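Local coordinates for vascular protein tyrosine phosphatase 1 (Rattus norvegicus, PDB 3I36), which probably hydrolyses phosphotyrosine in proteins to tyrosine and phosphate, as a receptor-type phosphatase of which this chain is the catalytic domain, at residues Asn103-Tyr108 and Arg280-Leu285; Lys112-Thr117 and Ser238-His243. One frame throughout, in Å; residues are numbered along the deposited sequence.

Interaction 1: residues Asn103-Tyr108 and Arg280-Leu285; sequences NYMPGY and RMHRPL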
loop_
_atom_site.group_PDB
_atom_site.type_symbol
_atom_site.label_atom_id
_atom_site.label_comp_id
_atom_site.label_asym_id
_atom_site.label_seq_id
_atom_site.Cartn_x
_atom_site.Cartn_y
_atom_site.Cartn_z
ATOM N N ASN A 103 0.128 1.054 9.040
ATOM C CA ASN A 103 0.247 -0.255 9.660
ATOM C C ASN A 103 1.194 -1.100 8.848
ATOM O O ASN A 103 1.244 -0.979 7.625
ATOM C CB ASN A 103 -1.098 -0.975 9.670
ATOM C CG ASN A 103 -2.109 -0.274 10.520
ATOM O OD1 ASN A 103 -2.203 -0.506 11.733
ATOM N ND2 ASN A 103 -2.874 0.592 9.896
ATOM N N TYR A 104 1.911 -1.975 9.538
ATOM C CA TYR A 104 2.689 -2.994 8.864
ATOM C C TYR A 104 1.706 -3.963 8.260
ATOM O O TYR A 104 0.788 -4.412 8.928
ATOM C CB TYR A 104 3.557 -3.739 9.854
ATOM C CG TYR A 104 4.556 -2.855 10.523
ATOM C CD1 TYR A 104 5.714 -2.459 9.866
ATOM C CD2 TYR A 104 4.348 -2.412 11.821
ATOM C CE1 TYR A 104 6.642 -1.633 10.496
ATOM C CE2 TYR A 104 5.257 -1.606 12.451
ATOM C CZ TYR A 104 6.403 -1.219 11.789
ATOM O OH TYR A 104 7.296 -0.400 12.439
ATOM N N MET A 105 1.910 -4.295 6.996
ATOM C CA MET A 105 1.058 -5.259 6.334
ATOM C C MET A 105 1.948 -6.400 5.908
ATOM O O MET A 105 3.007 -6.183 5.305
ATOM C CB MET A 105 0.389 -4.628 5.113
ATOM C CG MET A 105 -0.102 -3.220 5.369
ATOM S SD MET A 105 -1.458 -3.164 6.556
ATOM C CE MET A 105 -2.451 -4.451 5.793
ATOM N N PRO A 106 1.530 -7.624 6.225
ATOM C CA PRO A 106 2.350 -8.731 5.760
ATOM C C PRO A 106 2.387 -8.775 4.245
ATOM O O PRO A 106 1.430 -8.423 3.519
ATOM C CB PRO A 106 1.626 -9.964 6.322
ATOM C CG PRO A 106 0.848 -9.407 7.516
ATOM C CD PRO A 106 0.384 -8.079 7.029
ATOM N N GLY A 107 3.529 -9.226 3.762
ATOM C CA GLY A 107 3.635 -9.590 2.377
ATOM C C GLY A 107 3.742 -11.093 2.334
ATOM O O GLY A 107 3.521 -11.799 3.325
ATOM N N TYR A 108 4.100 -11.588 1.172
ATOM C CA TYR A 108 4.281 -13.015 1.015
ATOM C C TYR A 108 5.365 -13.550 1.954
ATOM O O TYR A 108 5.223 -14.625 2.525
ATOM C CB TYR A 108 4.640 -13.316 -0.427
ATOM C CG TYR A 108 4.739 -14.793 -0.689
ATOM C CD1 TYR A 108 3.596 -15.550 -0.863
ATOM C CD2 TYR A 108 5.969 -15.422 -0.761
ATOM C CE1 TYR A 108 3.669 -16.903 -1.101
ATOM C CE2 TYR A 108 6.057 -16.790 -1.027
ATOM C CZ TYR A 108 4.902 -17.514 -1.185
ATOM O OH TYR A 108 4.959 -18.863 -1.431
ATOM N N ARG A 280 -6.924 -7.102 6.185
ATOM C CA ARG A 280 -7.925 -6.518 7.075
ATOM C C ARG A 280 -7.588 -6.689 8.553
ATOM O O ARG A 280 -8.008 -5.885 9.378
ATOM C CB ARG A 280 -9.294 -7.131 6.832
ATOM C CG ARG A 280 -9.887 -6.800 5.484
ATOM C CD ARG A 280 -10.399 -5.369 5.418
ATOM N NE ARG A 280 -10.884 -5.165 4.067
ATOM C CZ ARG A 280 -12.076 -5.554 3.642
ATOM N NH1 ARG A 280 -12.933 -6.121 4.488
ATOM N NH2 ARG A 280 -12.413 -5.375 2.366
ATOM N N MET A 281 -6.850 -7.738 8.885
ATOM C CA MET A 281 -6.406 -7.938 10.257
ATOM C C MET A 281 -5.297 -6.960 10.610
ATOM O O MET A 281 -4.860 -6.897 11.762
ATOM C CB MET A 281 -5.922 -9.374 10.467
ATOM C CG MET A 281 -7.036 -10.392 10.492
ATOM S SD MET A 281 -8.148 -10.047 11.859
ATOM C CE MET A 281 -7.014 -10.149 13.246
ATOM N N HIS A 282 -4.824 -6.205 9.623
ATOM C CA HIS A 282 -3.728 -5.264 9.871
ATOM C C HIS A 282 -4.104 -3.805 9.693
ATOM O O HIS A 282 -3.464 -2.921 10.244
ATOM C CB HIS A 282 -2.525 -5.623 9.013
ATOM C CG HIS A 282 -1.844 -6.863 9.476
ATOM N ND1 HIS A 282 -2.261 -8.122 9.107
ATOM C CD2 HIS A 282 -0.816 -7.042 10.339
ATOM C CE1 HIS A 282 -1.499 -9.023 9.695
ATOM N NE2 HIS A 282 -0.617 -8.396 10.449
ATOM N N ARG A 283 -5.142 -3.551 8.917
ATOM C CA ARG A 283 -5.548 -2.180 8.676
ATOM C C ARG A 283 -6.956 -2.285 8.158
ATOM O O ARG A 283 -7.275 -3.223 7.439
ATOM C CB ARG A 283 -4.651 -1.558 7.614
ATOM C CG ARG A 283 -4.871 -0.074 7.352
ATOM C CD ARG A 283 -3.668 0.471 6.572
ATOM N NE ARG A 283 -3.862 1.842 6.100
ATOM C CZ ARG A 283 -3.714 2.925 6.862
ATOM N NH1 ARG A 283 -3.380 2.802 8.143
ATOM N NH2 ARG A 283 -3.896 4.126 6.337
ATOM N N PRO A 284 -7.811 -1.339 8.538
ATOM C CA PRO A 284 -9.191 -1.390 8.078
ATOM C C PRO A 284 -9.261 -1.249 6.578
ATOM O O PRO A 284 -8.370 -0.655 5.949
ATOM C CB PRO A 284 -9.813 -0.134 8.717
ATOM C CG PRO A 284 -8.647 0.746 9.031
ATOM C CD PRO A 284 -7.595 -0.224 9.471
ATOM N N LEU A 285 -10.319 -1.819 6.013
ATOM C CA LEU A 285 -10.767 -1.484 4.671
ATOM C C LEU A 285 -9.821 -1.895 3.552
ATOM O O LEU A 285 -10.039 -1.526 2.407
ATOM C CB LEU A 285 -11.020 0.022 4.588
ATOM C CG LEU A 285 -12.171 0.499 5.463
ATOM C CD1 LEU A 285 -12.203 2.001 5.517
ATOM C CD2 LEU A 285 -13.501 -0.070 4.937
#
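H282, with CG opposite its carbonyl carbon (chi1 -72°), carries its imidazole toward the P106 ring, while R283, with CG opposite the backbone N instead (chi1 -174°), runs extended from CG to NE past N103. P106 covers one face of the imidazole in a CH-pi contact. P106 CD stands 3.3 Å from the H282 ring centroid and 8° off the normal. Alongside it, P106 CG approaches H282 CE1 to 3.2 Å. A hydrogen bond from H282 ND1 to D278 O fixes the turn of this ring. M105 tucks its methyl CE 3.4 Å from H282 CB. M105 SD lies 3.7 Å from R283 CB, the two side chains crossing at about a right angle. Beyond N103, the R283 guanidinium is gripped by three hydrogen bonds, NE to G247 O, NH2 to A246 O and NH1 to N101 OD1, of which the first two reach the backbone of the probable substrate-binding loop, consistent with R283 acting as a second-shell support for that loop. The whole contact joins the outermost strand 102-105 to the loop between helices 272-280 and 290-305, with I255 of helix 249-267 and L279 of helix 272-280 packed on M105.

Interaction 2: residues Lys112-Thr117 and Ser238-His243; sequences KDFIAT and SPILVH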
loop_
_atom_site.group_PDB
_atom_site.type_symbol
_atom_site.label_atom_id
_atom_site.label_comp_id
_atom_site.label_asym_id
_atom_site.label_seq_id
_atom_site.Cartn_x
_atom_site.Cartn_y
_atom_site.Cartn_z
ATOM N N LYS A 112 6.264 -7.834 7.936
ATOM C CA LYS A 112 6.519 -6.406 7.771
ATOM C C LYS A 112 6.999 -6.042 6.373
ATOM O O LYS A 112 7.722 -5.058 6.189
ATOM C CB LYS A 112 7.523 -5.928 8.814
ATOM C CG LYS A 112 7.029 -6.005 10.248
ATOM C CD LYS A 112 8.038 -5.342 11.183
ATOM C CE LYS A 112 7.463 -5.109 12.566
ATOM N NZ LYS A 112 8.466 -4.468 13.459
ATOM N N ASP A 113 6.575 -6.819 5.384
ATOM C CA ASP A 113 6.982 -6.550 4.006
ATOM C C ASP A 113 6.507 -5.197 3.548
ATOM O O ASP A 113 7.116 -4.579 2.679
ATOM C CB ASP A 113 6.429 -7.608 3.064
ATOM C CG ASP A 113 7.130 -8.926 3.223
ATOM O OD1 ASP A 113 6.615 -9.918 2.685
ATOM O OD2 ASP A 113 8.186 -8.956 3.901
ATOM N N PHE A 114 5.394 -4.748 4.108
ATOM C CA PHE A 114 4.801 -3.502 3.671
ATOM C C PHE A 114 4.465 -2.637 4.852
ATOM O O PHE A 114 4.232 -3.124 5.942
ATOM C CB PHE A 114 3.486 -3.756 2.927
ATOM C CG PHE A 114 3.655 -4.480 1.638
ATOM C CD1 PHE A 114 3.521 -5.853 1.585
ATOM C CD2 PHE A 114 3.955 -3.786 0.472
ATOM C CE1 PHE A 114 3.666 -6.526 0.386
ATOM C CE2 PHE A 114 4.104 -4.460 -0.730
ATOM C CZ PHE A 114 3.952 -5.826 -0.769
ATOM N N ILE A 115 4.409 -1.346 4.598
ATOM C CA ILE A 115 3.691 -0.449 5.470
ATOM C C ILE A 115 2.620 0.163 4.607
ATOM O O ILE A 115 2.911 0.730 3.551
ATOM C CB ILE A 115 4.576 0.645 6.003
ATOM C CG1 ILE A 115 5.573 0.055 6.994
ATOM C CG2 ILE A 115 3.715 1.735 6.656
ATOM C CD1 ILE A 115 6.669 1.012 7.373
ATOM N N ALA A 116 1.372 0.007 5.023
ATOM C CA ALA A 116 0.293 0.700 4.348
ATOM C C ALA A 116 0.026 1.963 5.142
ATOM O O ALA A 116 -0.153 1.926 6.355
ATOM C CB ALA A 116 -0.963 -0.162 4.286
ATOM N N THR A 117 0.003 3.086 4.456
ATOM C CA THR A 117 -0.215 4.334 5.145
ATOM C C THR A 117 -1.063 5.244 4.282
ATOM O O THR A 117 -1.215 5.008 3.087
ATOM C CB THR A 117 1.131 4.999 5.501
ATOM O OG1 THR A 117 0.896 6.100 6.382
ATOM C CG2 THR A 117 1.844 5.495 4.243
ATOM N N SER A 238 13.281 -4.168 4.840
ATOM C CA SER A 238 12.951 -2.842 4.341
ATOM C C SER A 238 11.532 -2.903 3.803
ATOM O O SER A 238 11.300 -3.414 2.715
ATOM C CB SER A 238 13.922 -2.413 3.237
ATOM O OG SER A 238 13.461 -1.221 2.614
ATOM N N PRO A 239 10.572 -2.392 4.584
ATOM C CA PRO A 239 9.156 -2.457 4.224
ATOM C C PRO A 239 8.924 -1.583 3.017
ATOM O O PRO A 239 9.532 -0.505 2.906
ATOM C CB PRO A 239 8.448 -1.824 5.437
ATOM C CG PRO A 239 9.454 -1.725 6.498
ATOM C CD PRO A 239 10.798 -1.669 5.841
ATOM N N ILE A 240 8.066 -2.034 2.116
ATOM C CA ILE A 240 7.658 -1.172 1.022
ATOM C C ILE A 240 6.543 -0.309 1.578
ATOM O O ILE A 240 5.553 -0.818 2.109
ATOM C CB ILE A 240 7.124 -1.970 -0.181
ATOM C CG1 ILE A 240 8.205 -2.947 -0.677
ATOM C CG2 ILE A 240 6.677 -1.024 -1.307
ATOM C CD1 ILE A 240 7.642 -4.006 -1.572
ATOM N N LEU A 241 6.708 0.997 1.465
ATOM C CA LEU A 241 5.693 1.899 1.979
ATOM C C LEU A 241 4.724 2.108 0.832
ATOM O O LEU A 241 5.105 2.562 -0.244
ATOM C CB LEU A 241 6.322 3.212 2.416
ATOM C CG LEU A 241 5.424 4.252 3.085
ATOM C CD1 LEU A 241 6.306 5.380 3.566
ATOM C CD2 LEU A 241 4.371 4.808 2.136
ATOM N N VAL A 242 3.476 1.732 1.052
ATOM C CA VAL A 242 2.479 1.833 -0.000
ATOM C C VAL A 242 1.396 2.746 0.498
ATOM O O VAL A 242 0.974 2.636 1.636
ATOM C CB VAL A 242 1.868 0.478 -0.336
ATOM C CG1 VAL A 242 0.894 0.613 -1.534
ATOM C CG2 VAL A 242 2.965 -0.506 -0.667
ATOM N N HIS A 243 0.976 3.689 -0.336
ATOM C CA HIS A 243 -0.106 4.569 0.075
ATOM C C HIS A 243 -0.869 5.025 -1.141
ATOM O O HIS A 243 -0.344 5.034 -2.256
ATOM C CB HIS A 243 0.420 5.781 0.834
ATOM C CG HIS A 243 1.086 6.790 -0.047
ATOM N ND1 HIS A 243 0.392 7.809 -0.658
ATOM C CD2 HIS A 243 2.376 6.922 -0.434
ATOM C CE1 HIS A 243 1.229 8.543 -1.375
ATOM N NE2 HIS A 243 2.438 8.022 -1.263
HETATM O O HOH W 1 9.590 -5.381 1.997
#
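I115 lies between I240 and V242 and bonds to both, the usual pattern of parallel strands. I115 N donates to I240 O over 2.8 Å, whereas I115 O receives V242 N in an almost straight bond (N-H...O 175°). The ladder continues at either end, from I240 N to D113 O and from T117 N to V242 O. D113 O holds two donors, since a water 2.7 Å from it donates there and also to S238 O, bridging the two segments just ahead of the strands.

Carbon contacts flank this ladder on both faces of the sheet. On one, F114 lies alongside I240, with F114 CE2 3.7 Å from I240 CD1, and crosses V242, with F114 CD2 3.6 Å from V242 CG2. On the other, I115 CG1 rests 3.8 Å from P239 CB, and T117 CG2 meets L241 CD2 at 3.4 Å, tighter than usual for two carbons. The T117 torsion turns CG2 toward L241: with OG1 opposite the backbone N (chi1 -170°) and bonded to N101 O, CG2 falls between N and the carbonyl carbon.

Farther out, helix 249-267 packs on the F114 and V242 face through I255 and T251, while F128 and M131 of helix 125-134 meet L241. H243 NE2 is hydrogen-bonded to Y157 OH, which holds the imidazole at the end of the strand. H243 immediately precedes C244, the probable phosphocysteine nucleophile, in the HCX5R signature of the family. Polar bonding between the segments is thus entirely backbone and water, and the side chains add apolar contacts, so the strand delivering C244 is held to 114-117 without relying on charged groups.

The centres of the two interactions lie about 9 Å apart. Three of the four segments contribute strands to one mixed sheet, while 280-285 is a loop packed against its outermost strand 102-105. That strand runs antiparallel to 114-117, probably bonded through N103 O to A116 N and M105 N to F114 O, and 114-117 in turn pairs with 240-243. Along the chain the order is 103-108, 112-117, 238-243, 280-285, so interaction 2 is nested within the loop that interaction 1 closes. Between the last two segments come C244 and the rest of the probable substrate-binding loop, helix 249-267 and most of helix 272-280. That loop therefore emerges from the strand of interaction 2 and is bonded by R283 of interaction 1.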